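Long-range contacts in beta-lactamase (Klebsiella pneumoniae 700603, PDB 6XJ3), which probably hydrolyses the amide bond of beta-lactam antibiotics, oxacillin among them, as a class D serine beta-lactamase, and is held here as the avibactam acyl-enzyme: residues T25-D30 / S149-I154; R49-S54 / G194-M199; T55-H60 / R190-W195; G200-W205 / K230-V235. All coordinates share one frame; numbering follows the deposited sequence.

Contact 1: T25-D30 / S149-I154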
# COMPACT_ATOMS: atom_id res chain seq x y z
N THR A 25 -11.88 -8.53 -1.50
CA THR A 25 -11.00 -9.67 -1.39
C THR A 25 -9.94 -9.37 -0.34
O THR A 25 -9.67 -8.21 -0.03
CB THR A 25 -10.32 -10.01 -2.73
OG1 THR A 25 -9.54 -11.20 -2.60
CG2 THR A 25 -9.42 -8.86 -3.17
N ILE A 26 -9.35 -10.41 0.21
CA ILE A 26 -8.19 -10.21 1.07
C ILE A 26 -7.28 -11.42 0.92
O ILE A 26 -7.75 -12.56 0.82
CB ILE A 26 -8.61 -9.94 2.53
CG1 ILE A 26 -7.40 -9.53 3.38
CG2 ILE A 26 -9.33 -11.13 3.13
CD1 ILE A 26 -7.77 -9.17 4.82
N VAL A 27 -5.98 -11.15 0.85
CA VAL A 27 -4.93 -12.15 0.93
C VAL A 27 -4.17 -11.91 2.23
O VAL A 27 -3.80 -10.77 2.53
CB VAL A 27 -3.98 -12.08 -0.27
CG1 VAL A 27 -2.90 -13.15 -0.14
CG2 VAL A 27 -4.74 -12.24 -1.58
N VAL A 28 -3.93 -12.97 2.98
CA VAL A 28 -3.20 -12.90 4.24
C VAL A 28 -2.12 -13.97 4.21
O VAL A 28 -2.42 -15.15 4.04
CB VAL A 28 -4.13 -13.11 5.45
CG1 VAL A 28 -3.31 -13.21 6.74
CG2 VAL A 28 -5.16 -11.98 5.54
N ALA A 29 -0.86 -13.55 4.32
CA ALA A 29 0.27 -14.48 4.39
C ALA A 29 0.85 -14.44 5.80
O ALA A 29 1.51 -13.46 6.17
CB ALA A 29 1.35 -14.13 3.36
N ASP A 30 0.63 -15.51 6.56
CA ASP A 30 1.01 -15.59 7.96
C ASP A 30 2.34 -16.33 8.06
O ASP A 30 2.38 -17.55 7.89
CB ASP A 30 -0.08 -16.30 8.76
CG ASP A 30 0.13 -16.21 10.26
OD1 ASP A 30 1.26 -15.91 10.71
OD2 ASP A 30 -0.85 -16.45 10.99
N SER A 149 -2.61 -6.87 -8.57
CA SER A 149 -3.59 -7.62 -7.80
C SER A 149 -3.19 -7.66 -6.32
O SER A 149 -2.08 -7.29 -5.94
CB SER A 149 -3.72 -9.05 -8.34
OG SER A 149 -2.52 -9.78 -8.14
N ALA A 150 -4.12 -8.12 -5.49
CA ALA A 150 -3.82 -8.30 -4.08
C ALA A 150 -2.70 -9.30 -3.88
O ALA A 150 -1.79 -9.08 -3.07
CB ALA A 150 -5.07 -8.75 -3.32
N GLN A 151 -2.73 -10.41 -4.62
CA GLN A 151 -1.66 -11.40 -4.51
C GLN A 151 -0.33 -10.79 -4.91
O GLN A 151 0.71 -11.10 -4.32
CB GLN A 151 -1.98 -12.63 -5.35
CG GLN A 151 -2.97 -13.55 -4.68
CD GLN A 151 -3.05 -14.91 -5.33
OE1 GLN A 151 -2.12 -15.33 -6.03
NE2 GLN A 151 -4.16 -15.61 -5.10
N GLU A 152 -0.35 -9.91 -5.92
CA GLU A 152 0.88 -9.28 -6.36
C GLU A 152 1.36 -8.23 -5.36
O GLU A 152 2.57 -8.02 -5.23
CB GLU A 152 0.69 -8.67 -7.75
CG GLU A 152 0.53 -9.71 -8.86
CD GLU A 152 0.31 -9.10 -10.23
OE1 GLU A 152 -0.33 -8.02 -10.32
OE2 GLU A 152 0.77 -9.69 -11.23
N GLN A 153 0.44 -7.59 -4.65
CA GLN A 153 0.87 -6.68 -3.59
C GLN A 153 1.60 -7.43 -2.48
O GLN A 153 2.65 -6.99 -2.02
CB GLN A 153 -0.33 -5.92 -3.03
CG GLN A 153 -0.95 -4.94 -4.02
CD GLN A 153 -0.63 -3.49 -3.70
OE1 GLN A 153 0.42 -3.18 -3.14
NE2 GLN A 153 -1.55 -2.59 -4.04
N ILE A 154 1.07 -8.59 -2.08
CA ILE A 154 1.71 -9.40 -1.04
C ILE A 154 3.12 -9.77 -1.47
O ILE A 154 4.08 -9.64 -0.69
CB ILE A 154 0.87 -10.65 -0.74
CG1 ILE A 154 -0.46 -10.27 -0.05
CG2 ILE A 154 1.67 -11.64 0.11
CD1 ILE A 154 -0.35 -10.03 1.43

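Contact 2: R49-S54 / G194-M199. With NXL ((2S,5R)-1-formyl-5-[(sulfooxy)amino]piperidine-2-carboxamide), chain E.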
# COMPACT_ATOMS: atom_id res chain seq x y z
N ARG A 49 -6.28 -7.49 -11.22
CA ARG A 49 -5.43 -6.31 -11.10
C ARG A 49 -6.29 -5.05 -11.03
O ARG A 49 -7.25 -4.90 -11.78
CB ARG A 49 -4.45 -6.24 -12.27
CG ARG A 49 -3.34 -7.27 -12.16
CD ARG A 49 -2.41 -7.24 -13.36
NE ARG A 49 -1.20 -8.03 -13.14
CZ ARG A 49 -0.30 -8.31 -14.08
NH1 ARG A 49 -0.47 -7.86 -15.32
NH2 ARG A 49 0.76 -9.04 -13.78
N TYR A 50 -5.96 -4.17 -10.08
CA TYR A 50 -6.60 -2.87 -9.95
C TYR A 50 -5.54 -1.79 -9.84
O TYR A 50 -4.37 -2.07 -9.52
CB TYR A 50 -7.50 -2.78 -8.71
CG TYR A 50 -8.67 -3.73 -8.63
CD1 TYR A 50 -9.92 -3.35 -9.14
CD2 TYR A 50 -8.56 -4.97 -8.02
CE1 TYR A 50 -11.00 -4.20 -9.06
CE2 TYR A 50 -9.63 -5.83 -7.94
CZ TYR A 50 -10.86 -5.43 -8.46
OH TYR A 50 -11.93 -6.28 -8.38
N SER A 51 -5.95 -0.56 -10.10
CA SER A 51 -5.05 0.57 -9.89
C SER A 51 -4.59 0.58 -8.44
O SER A 51 -5.41 0.39 -7.54
CB SER A 51 -5.75 1.88 -10.24
OG SER A 51 -4.92 2.98 -9.94
N PRO A 52 -3.30 0.78 -8.18
CA PRO A 52 -2.83 0.76 -6.78
C PRO A 52 -3.19 2.01 -6.01
O PRO A 52 -3.16 1.98 -4.77
CB PRO A 52 -1.31 0.64 -6.93
CG PRO A 52 -1.02 1.32 -8.24
CD PRO A 52 -2.20 0.97 -9.13
N ALA A 53 -3.53 3.10 -6.70
CA ALA A 53 -3.90 4.39 -6.10
C ALA A 53 -2.83 4.76 -5.08
O ALA A 53 -1.63 4.61 -5.37
CB ALA A 53 -5.32 4.30 -5.57
N SER A 54 -3.19 5.22 -3.88
CA SER A 54 -2.20 5.72 -2.95
C SER A 54 -1.34 4.62 -2.32
O SER A 54 -0.38 4.95 -1.62
CB SER A 54 -2.87 6.54 -1.84
OG SER A 54 -3.40 7.76 -2.35
N GLY A 194 -5.16 2.97 0.01
CA GLY A 194 -5.34 3.53 -1.31
C GLY A 194 -6.81 3.68 -1.61
O GLY A 194 -7.64 2.90 -1.13
N TRP A 195 -7.15 4.71 -2.39
CA TRP A 195 -8.52 4.90 -2.84
C TRP A 195 -8.52 5.40 -4.28
O TRP A 195 -8.04 6.50 -4.56
CB TRP A 195 -9.30 5.87 -1.94
CG TRP A 195 -10.76 5.90 -2.30
CD1 TRP A 195 -11.50 4.87 -2.80
CD2 TRP A 195 -11.64 7.02 -2.19
NE1 TRP A 195 -12.80 5.28 -3.01
CE2 TRP A 195 -12.91 6.60 -2.64
CE3 TRP A 195 -11.49 8.35 -1.76
CZ2 TRP A 195 -14.02 7.45 -2.68
CZ3 TRP A 195 -12.59 9.19 -1.79
CH2 TRP A 195 -13.84 8.74 -2.25
N GLU A 196 -9.08 4.58 -5.17
CA GLU A 196 -9.17 4.90 -6.59
C GLU A 196 -10.44 5.64 -6.95
O GLU A 196 -10.51 6.25 -8.03
CB GLU A 196 -9.06 3.60 -7.41
CG GLU A 196 -9.01 3.75 -8.93
CD GLU A 196 -10.39 3.60 -9.59
OE1 GLU A 196 -11.40 3.55 -8.86
OE2 GLU A 196 -10.45 3.53 -10.83
N GLY A 197 -11.44 5.64 -6.07
CA GLY A 197 -12.70 6.29 -6.35
C GLY A 197 -13.85 5.31 -6.30
O GLY A 197 -14.83 5.51 -5.57
N ARG A 198 -13.75 4.23 -7.07
CA ARG A 198 -14.76 3.18 -7.07
C ARG A 198 -14.32 1.94 -6.30
O ARG A 198 -15.17 1.09 -6.00
CB ARG A 198 -15.13 2.80 -8.51
CG ARG A 198 -15.80 3.94 -9.27
CD ARG A 198 -15.80 3.71 -10.78
NE ARG A 198 -14.45 3.44 -11.28
CZ ARG A 198 -14.09 3.55 -12.56
NH1 ARG A 198 -14.98 3.93 -13.47
NH2 ARG A 198 -12.84 3.28 -12.92
N MET A 199 -13.03 1.82 -5.99
CA MET A 199 -12.54 0.74 -5.14
C MET A 199 -11.39 1.29 -4.30
O MET A 199 -10.85 2.36 -4.58
CB MET A 199 -12.10 -0.47 -5.96
CG MET A 199 -11.04 -0.19 -7.03
SD MET A 199 -9.35 -0.10 -6.40
CE MET A 199 -9.18 -1.70 -5.64
OAC NXL E . -5.27 6.70 -2.91
CAN NXL E . -4.73 7.77 -2.66
N NXL E . -5.36 8.96 -2.65
CAJ NXL E . -4.77 10.17 -2.05
CA NXL E . -6.71 9.14 -3.20
C NXL E . -6.73 10.06 -4.43
O NXL E . -5.70 10.35 -5.02
NAA NXL E . -8.02 10.61 -4.89
CB NXL E . -7.64 9.68 -2.12
CAH NXL E . -7.08 10.93 -1.46
CAO NXL E . -5.67 10.69 -0.92
NAK NXL E . -5.63 9.86 0.31
OAL NXL E . -5.98 8.48 0.02
SAR NXL E . -5.94 7.51 1.25
OAD NXL E . -6.35 6.24 0.71
OAE NXL E . -6.87 8.02 2.24
OAG NXL E . -4.58 7.50 1.73

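Contact 3: T55-H60 / R190-W195. With NXL ((2S,5R)-1-formyl-5-[(sulfooxy)amino]piperidine-2-carboxamide), chain E.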
# COMPACT_ATOMS: atom_id res chain seq x y z
N THR A 55 -1.65 3.33 -2.53
CA THR A 55 -0.70 2.32 -2.11
C THR A 55 0.58 2.39 -2.93
O THR A 55 1.62 1.88 -2.49
CB THR A 55 -1.27 0.90 -2.20
OG1 THR A 55 -1.37 0.48 -3.58
CG2 THR A 55 -2.63 0.82 -1.53
N PHE A 56 0.54 3.02 -4.10
CA PHE A 56 1.74 3.20 -4.91
C PHE A 56 2.76 4.11 -4.24
O PHE A 56 3.92 4.13 -4.67
CB PHE A 56 1.38 3.75 -6.30
CG PHE A 56 2.51 3.69 -7.28
CD1 PHE A 56 2.97 2.48 -7.77
CD2 PHE A 56 3.10 4.86 -7.74
CE1 PHE A 56 4.01 2.43 -8.68
CE2 PHE A 56 4.14 4.81 -8.66
CZ PHE A 56 4.60 3.60 -9.13
N LYS A 57 2.40 4.85 -3.19
CA LYS A 57 3.41 5.66 -2.53
C LYS A 57 4.52 4.81 -1.93
O LYS A 57 5.63 5.32 -1.71
CB LYS A 57 2.79 6.56 -1.46
CG LYS A 57 2.00 7.75 -2.02
CD LYS A 57 1.47 8.63 -0.90
CE LYS A 57 0.64 9.80 -1.43
NZ LYS A 57 -0.73 9.41 -1.85
N ILE A 58 4.26 3.53 -1.66
CA ILE A 58 5.30 2.64 -1.14
C ILE A 58 6.40 2.53 -2.20
O ILE A 58 7.52 3.01 -1.95
CB ILE A 58 4.74 1.27 -0.72
CG1 ILE A 58 3.74 1.40 0.43
CG2 ILE A 58 5.86 0.32 -0.33
CD1 ILE A 58 2.98 0.13 0.72
N PRO A 59 6.15 1.97 -3.39
CA PRO A 59 7.25 1.90 -4.36
C PRO A 59 7.65 3.27 -4.90
O PRO A 59 8.83 3.48 -5.19
CB PRO A 59 6.69 1.00 -5.46
CG PRO A 59 5.24 1.23 -5.42
CD PRO A 59 4.92 1.39 -3.95
N HIS A 60 6.70 4.20 -5.00
CA HIS A 60 7.01 5.53 -5.52
C HIS A 60 8.07 6.22 -4.67
O HIS A 60 8.96 6.91 -5.20
CB HIS A 60 5.74 6.38 -5.58
CG HIS A 60 5.70 7.35 -6.72
ND1 HIS A 60 6.81 7.67 -7.47
CD2 HIS A 60 4.68 8.08 -7.24
CE1 HIS A 60 6.48 8.55 -8.40
NE2 HIS A 60 5.19 8.82 -8.28
N ARG A 190 2.74 -1.89 9.81
CA ARG A 190 3.17 -1.05 8.70
C ARG A 190 2.15 -1.20 7.57
O ARG A 190 1.87 -2.33 7.14
CB ARG A 190 4.56 -1.46 8.19
CG ARG A 190 5.68 -1.51 9.25
CD ARG A 190 7.00 -2.04 8.68
NE ARG A 190 7.90 -2.59 9.71
CZ ARG A 190 8.78 -1.87 10.41
NH1 ARG A 190 8.89 -0.56 10.19
NH2 ARG A 190 9.55 -2.45 11.33
N ALA A 191 1.61 -0.09 7.09
CA ALA A 191 0.53 -0.22 6.12
C ALA A 191 0.34 1.08 5.34
O ALA A 191 0.80 2.15 5.75
CB ALA A 191 -0.79 -0.60 6.80
N LYS A 192 -0.37 0.97 4.22
CA LYS A 192 -0.75 2.14 3.44
C LYS A 192 -2.10 1.90 2.80
O LYS A 192 -2.34 0.84 2.21
CB LYS A 192 0.29 2.47 2.37
CG LYS A 192 -0.01 3.76 1.62
CD LYS A 192 0.35 4.98 2.46
CE LYS A 192 -0.04 6.27 1.75
NZ LYS A 192 -1.51 6.41 1.65
N THR A 193 -2.98 2.90 2.91
CA THR A 193 -4.28 2.86 2.26
C THR A 193 -4.21 3.40 0.83
O THR A 193 -3.35 4.20 0.49
CB THR A 193 -5.29 3.70 3.05
OG1 THR A 193 -4.76 5.02 3.22
CG2 THR A 193 -5.56 3.09 4.42
N GLY A 194 -5.16 2.97 0.01
CA GLY A 194 -5.34 3.53 -1.31
C GLY A 194 -6.81 3.68 -1.61
O GLY A 194 -7.64 2.90 -1.13
N TRP A 195 -7.15 4.71 -2.39
CA TRP A 195 -8.52 4.90 -2.84
C TRP A 195 -8.52 5.40 -4.28
O TRP A 195 -8.04 6.50 -4.56
CB TRP A 195 -9.30 5.87 -1.94
CG TRP A 195 -10.76 5.90 -2.30
CD1 TRP A 195 -11.50 4.87 -2.80
CD2 TRP A 195 -11.64 7.02 -2.19
NE1 TRP A 195 -12.80 5.28 -3.01
CE2 TRP A 195 -12.91 6.60 -2.64
CE3 TRP A 195 -11.49 8.35 -1.76
CZ2 TRP A 195 -14.02 7.45 -2.68
CZ3 TRP A 195 -12.59 9.19 -1.79
CH2 TRP A 195 -13.84 8.74 -2.25
OAC NXL E . -5.27 6.70 -2.91
CAN NXL E . -4.73 7.77 -2.66
N NXL E . -5.36 8.96 -2.65
CAJ NXL E . -4.77 10.17 -2.05
CA NXL E . -6.71 9.14 -3.20
C NXL E . -6.73 10.06 -4.43
O NXL E . -5.70 10.35 -5.02
NAA NXL E . -8.02 10.61 -4.89
CB NXL E . -7.64 9.68 -2.12
CAH NXL E . -7.08 10.93 -1.46
CAO NXL E . -5.67 10.69 -0.92
NAK NXL E . -5.63 9.86 0.31
OAL NXL E . -5.98 8.48 0.02
SAR NXL E . -5.94 7.51 1.25
OAD NXL E . -6.35 6.24 0.71
OAE NXL E . -6.87 8.02 2.24
OAG NXL E . -4.58 7.50 1.73

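Contact 4: G200-W205 / K230-V235. With NXL ((2S,5R)-1-formyl-5-[(sulfooxy)amino]piperidine-2-carboxamide), chain E.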
# COMPACT_ATOMS: atom_id res chain seq x y z
N GLY A 200 -11.02 0.53 -3.25
CA GLY A 200 -10.04 1.01 -2.29
C GLY A 200 -9.21 -0.13 -1.74
O GLY A 200 -9.57 -1.30 -1.88
N TRP A 201 -8.10 0.23 -1.09
CA TRP A 201 -7.08 -0.71 -0.63
C TRP A 201 -6.70 -0.48 0.82
O TRP A 201 -6.80 0.64 1.34
CB TRP A 201 -5.77 -0.59 -1.41
CG TRP A 201 -5.70 -0.95 -2.86
CD1 TRP A 201 -5.84 -0.10 -3.92
CD2 TRP A 201 -5.34 -2.22 -3.41
NE1 TRP A 201 -5.63 -0.78 -5.09
CE2 TRP A 201 -5.33 -2.08 -4.81
CE3 TRP A 201 -5.06 -3.47 -2.85
CZ2 TRP A 201 -5.03 -3.14 -5.66
CZ3 TRP A 201 -4.78 -4.53 -3.71
CH2 TRP A 201 -4.76 -4.36 -5.10
N TRP A 202 -6.20 -1.55 1.45
CA TRP A 202 -5.30 -1.46 2.60
C TRP A 202 -4.32 -2.61 2.48
O TRP A 202 -4.74 -3.77 2.39
CB TRP A 202 -6.04 -1.52 3.95
CG TRP A 202 -5.22 -0.90 5.10
CD1 TRP A 202 -4.34 0.14 5.00
CD2 TRP A 202 -5.23 -1.28 6.49
NE1 TRP A 202 -3.82 0.45 6.24
CE2 TRP A 202 -4.33 -0.42 7.17
CE3 TRP A 202 -5.91 -2.26 7.22
CZ2 TRP A 202 -4.10 -0.51 8.54
CZ3 TRP A 202 -5.67 -2.35 8.60
CH2 TRP A 202 -4.77 -1.48 9.24
N VAL A 203 -3.03 -2.30 2.42
CA VAL A 203 -2.00 -3.32 2.29
C VAL A 203 -0.91 -3.04 3.31
O VAL A 203 -0.69 -1.89 3.72
CB VAL A 203 -1.39 -3.36 0.87
CG1 VAL A 203 -2.48 -3.52 -0.18
CG2 VAL A 203 -0.55 -2.11 0.62
N GLY A 204 -0.23 -4.09 3.73
CA GLY A 204 0.83 -3.93 4.70
C GLY A 204 1.07 -5.24 5.42
O GLY A 204 0.76 -6.31 4.90
N TRP A 205 1.61 -5.12 6.63
CA TRP A 205 1.88 -6.31 7.42
C TRP A 205 2.07 -5.89 8.87
O TRP A 205 2.29 -4.72 9.17
CB TRP A 205 3.11 -7.07 6.90
CG TRP A 205 4.44 -6.38 7.10
CD1 TRP A 205 5.20 -6.38 8.25
CD2 TRP A 205 5.19 -5.63 6.13
NE1 TRP A 205 6.35 -5.66 8.05
CE2 TRP A 205 6.37 -5.20 6.76
CE3 TRP A 205 4.98 -5.29 4.79
CZ2 TRP A 205 7.34 -4.44 6.09
CZ3 TRP A 205 5.93 -4.54 4.13
CH2 TRP A 205 7.10 -4.12 4.78
N LYS A 230 -14.11 1.02 6.00
CA LYS A 230 -14.27 -0.43 5.87
C LYS A 230 -12.97 -1.12 5.50
O LYS A 230 -12.80 -2.30 5.82
CB LYS A 230 -15.34 -0.73 4.83
CG LYS A 230 -16.66 -0.04 5.10
CD LYS A 230 -17.75 -0.50 4.15
CE LYS A 230 -19.08 0.12 4.51
NZ LYS A 230 -20.17 -0.36 3.60
N ARG A 231 -12.05 -0.41 4.84
CA ARG A 231 -10.78 -0.99 4.45
C ARG A 231 -10.02 -1.49 5.67
O ARG A 231 -9.61 -2.65 5.74
CB ARG A 231 -9.95 0.03 3.67
CG ARG A 231 -10.69 0.65 2.49
CD ARG A 231 -9.92 1.82 1.88
NE ARG A 231 -9.74 2.95 2.80
CZ ARG A 231 -9.04 4.04 2.49
NH1 ARG A 231 -8.47 4.15 1.31
NH2 ARG A 231 -8.90 5.03 3.37
N GLU A 232 -9.82 -0.61 6.66
CA GLU A 232 -9.15 -1.02 7.89
C GLU A 232 -10.04 -1.90 8.74
O GLU A 232 -9.55 -2.83 9.39
CB GLU A 232 -8.72 0.20 8.71
CG GLU A 232 -7.65 1.04 8.06
CD GLU A 232 -6.90 1.91 9.07
OE1 GLU A 232 -6.89 1.58 10.27
OE2 GLU A 232 -6.32 2.93 8.64
N ALA A 233 -11.35 -1.62 8.78
CA ALA A 233 -12.22 -2.33 9.71
C ALA A 233 -12.28 -3.82 9.39
O ALA A 233 -12.25 -4.65 10.30
CB ALA A 233 -13.62 -1.72 9.71
N ILE A 234 -12.36 -4.17 8.10
CA ILE A 234 -12.40 -5.58 7.71
C ILE A 234 -11.07 -6.25 8.03
O ILE A 234 -11.03 -7.35 8.60
CB ILE A 234 -12.75 -5.73 6.22
CG1 ILE A 234 -14.14 -5.17 5.95
CG2 ILE A 234 -12.62 -7.19 5.78
CD1 ILE A 234 -14.45 -5.00 4.47
N VAL A 235 -9.96 -5.60 7.67
CA VAL A 235 -8.65 -6.21 7.90
C VAL A 235 -8.41 -6.43 9.39
O VAL A 235 -7.96 -7.50 9.82
CB VAL A 235 -7.53 -5.36 7.28
CG1 VAL A 235 -6.17 -5.88 7.72
CG2 VAL A 235 -7.62 -5.37 5.76
OAC NXL E . -5.27 6.70 -2.91
CAN NXL E . -4.73 7.77 -2.66
N NXL E . -5.36 8.96 -2.65
CAJ NXL E . -4.77 10.17 -2.05
CA NXL E . -6.71 9.14 -3.20
C NXL E . -6.73 10.06 -4.43
O NXL E . -5.70 10.35 -5.02
NAA NXL E . -8.02 10.61 -4.89
CB NXL E . -7.64 9.68 -2.12
CAH NXL E . -7.08 10.93 -1.46
CAO NXL E . -5.67 10.69 -0.92
NAK NXL E . -5.63 9.86 0.31
OAL NXL E . -5.98 8.48 0.02
SAR NXL E . -5.94 7.51 1.25
OAD NXL E . -6.35 6.24 0.71
OAE NXL E . -6.87 8.02 2.24
OAG NXL E . -4.58 7.50 1.73

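Contact 1: T25-D30 / S149-I154
Val27 is the main bump of strand 25-30, and its two methyls fit into separate hollows on helix 150-154. CG2 drops between Ala150 and Gln151, with Val27 CG2 3.9 Å from Ala150 CB and 3.8 Å from Gln151 CG. The Ala150 methyl forms one wall of this hollow, and the side chain of Gln151 crosses that of Val27 at about a right angle. The other methyl, CG1, lies anti to the backbone N (chi1 -180°) and is turned to the next ridge of the helix, where it meets Ile154 CG1 at 3.8 Å. Ile154 spreads its branches along the strand: CD1 meets the backbone, 3.7 Å from Val27 O, while CG2 leans on Ala29 CB at 4.1 Å. Thr25 CG2 touches Ala150 CB more loosely, at 4.4 Å. Thr25, Val27 and Ala29 face the helix as alternate residues of a strand must, and the contacts between side chains are carbon to carbon; the polar ends are held elsewhere, Thr25 OG1 by Phe41 O and Gln151 NE2 by Ser46 OG. The helix starts in a capping box, in which Glu152 N donates to Ser149 OG and Ser149 N to Glu152 OE1. Strand and helix axes run 8.3 Å apart at 27°, in roughly the same direction. Strand 24-30 lies in the central sheet between strands 39-41 and 211-220; helix 150-161 covers one face of it, with Ile154 also touching Phe214, while Ile26 points away from that helix and packs on Val235 and Ile238 of helix 229-241.

Contact 2: R49-S54 / G194-M199
Met199 curls its side chain back on itself to lay its methyl against Tyr50. CG sits between the backbone N and the carbonyl carbon (chi1 56°), and further bends at chi2 and chi3 bring CE to 3.6 Å from Tyr50 CG, at the root of the ring. The approach is oblique: Met199 SD lies 5.0 Å from the ring centroid and 44° off its normal, a Met-aromatic contact. Next along the loop, Ser51 CB rests on Glu196 CG at 4.0 Å, while the carboxylate of Glu196 folds back on its own turn, accepting a hydrogen bond from Arg198 N and forming a salt bridge with Arg198 NH2. Ala53 aims its methyl at the backbone of the other segment, 3.6 Å from Trp195 C. Beyond it the two segments form the oxyanion hole of a serine beta-lactamase. Avibactam is bonded to Ser54 OG through its carbonyl carbon CAN, and the carbonyl oxygen OAC is reached by two backbone N-H groups. That of Trp195 is nearly straight, with N 2.8 Å from OAC and an angle of 170°; that of Ser54 is bent and weak, although Ser54 N is 2.7 Å from OAC. Gly194 brings its bare CA within 3.8 Å of Ser54 N. Trp195 directs its CB away from the loop, its indole obliquely beside the inhibitor ring and its NE1 hydrogen-bonded to Thr221 OG1.

Contact 3: T55-H60 / R190-W195
Lys192 leaves its strand with CG anti to the backbone N (chi1 -175°), then bends at chi2 and chi4, which carries its amine toward Lys57. Lys57 arrives extended as far as CE and turns at chi4 (78°). The two chains cross with Lys57 CD 3.9 Å from Lys192 CE, and the amines end 4.7 Å apart, NZ to NZ. Both are hydrogen-bonded to Ser102 OG, consistent with the SxxK and K(T/S)G motifs of serine beta-lactamases, to which Lys57 and Lys192 would belong; Lys57 is unmodified here. Lys192 NZ is held further by its neighbour's Thr193 O at 3.1 Å. Thr193 OG1 donates to sulfate oxygen OAG of avibactam at 2.9 Å, and Lys192 NZ is 3.3 Å from the same OAG. Apolar carbons close the rest: Ile58 CD1 slides past Lys192 CB at 3.9 Å, and Thr55 CG2 sits 3.7 Å from Gly194 N, above the strand backbone. Thr55 OG1 turns elsewhere, to Pro52 O and Gln153 NE2. The 3-10 turn at Thr55 and the first turn of helix 57-67 lie against strand 187-195, bordered by Met99 of helix 95-101 at the lysines and by Phe156, Leu157 and Leu160 of helix 150-161 at Ile58.

Contact 4: G200-W205 / K230-V235
Strand 200-205 and helix 230-235 pass 7.8 Å apart at 46°, nearest at Trp202 and Arg231, whose CA atoms are 5.8 Å from each other. Trp202 supplies most of the strand's share. Its side chain is swung away from its own N, and the indole stands out from the strand against the side of the helix. Glu232 lies flat over one face: its CG is 3.6 Å from the centroid of the six-membered ring and only 7° off the normal, a CH-pi contact, and the carboxylate continues across the indole with its plane 8° from that of the ring. Val235, one turn on, comes at the edge instead, with CB 3.5 Å from Trp202 CE3. Face and edge together probably limit the rotation of the indole, while Phe215 meets the ring from the neighbouring strand. The Glu232 carboxylate has its own ionic partner in Arg236, by a salt bridge from OE1. Arg231 bends at chi3 and lays its CD 3.4 Å from Trp201 O, passing close to Gly200, which has no side chain to obstruct it. Its NE donates to Leu228 O, so the guanidinium is tied back to the residue just before the helix, and NH1 donates a hydrogen bond to sulfate oxygen OAD of avibactam, 3.0 Å away, which lies at the guanidinium edge in its plane. A cation held by backbone at one end and offered edge-on at the other would probably hold the sulfate in place, and is consistent with a role in binding the carboxylate of penicillins.

Contacts 2, 3 and 4 gather round avibactam: contact 2 supplies Ser54 and the oxyanion hole, contact 3 the lysines and Thr193, contact 4 Arg231. Contacts 2 and 3, their centres about 10 Å apart, share Gly194 and Trp195 at the end of strand 187-195. That strand is joined to 199-208 by a probable hydrogen bond from Trp201 N to Gly194 O at 2.7 Å, linking both to contact 4, while Trp201 NE1 makes another with Ser51 O, also at 2.7 Å. Contact 1 lies farther from the ligand, but its helix ties in through Glu152 OE2 to Arg49 NH2 (2.6 Å, a salt bridge) and through Gln153 NE2 to Thr55 OG1 (3.1 Å, a probable hydrogen bond).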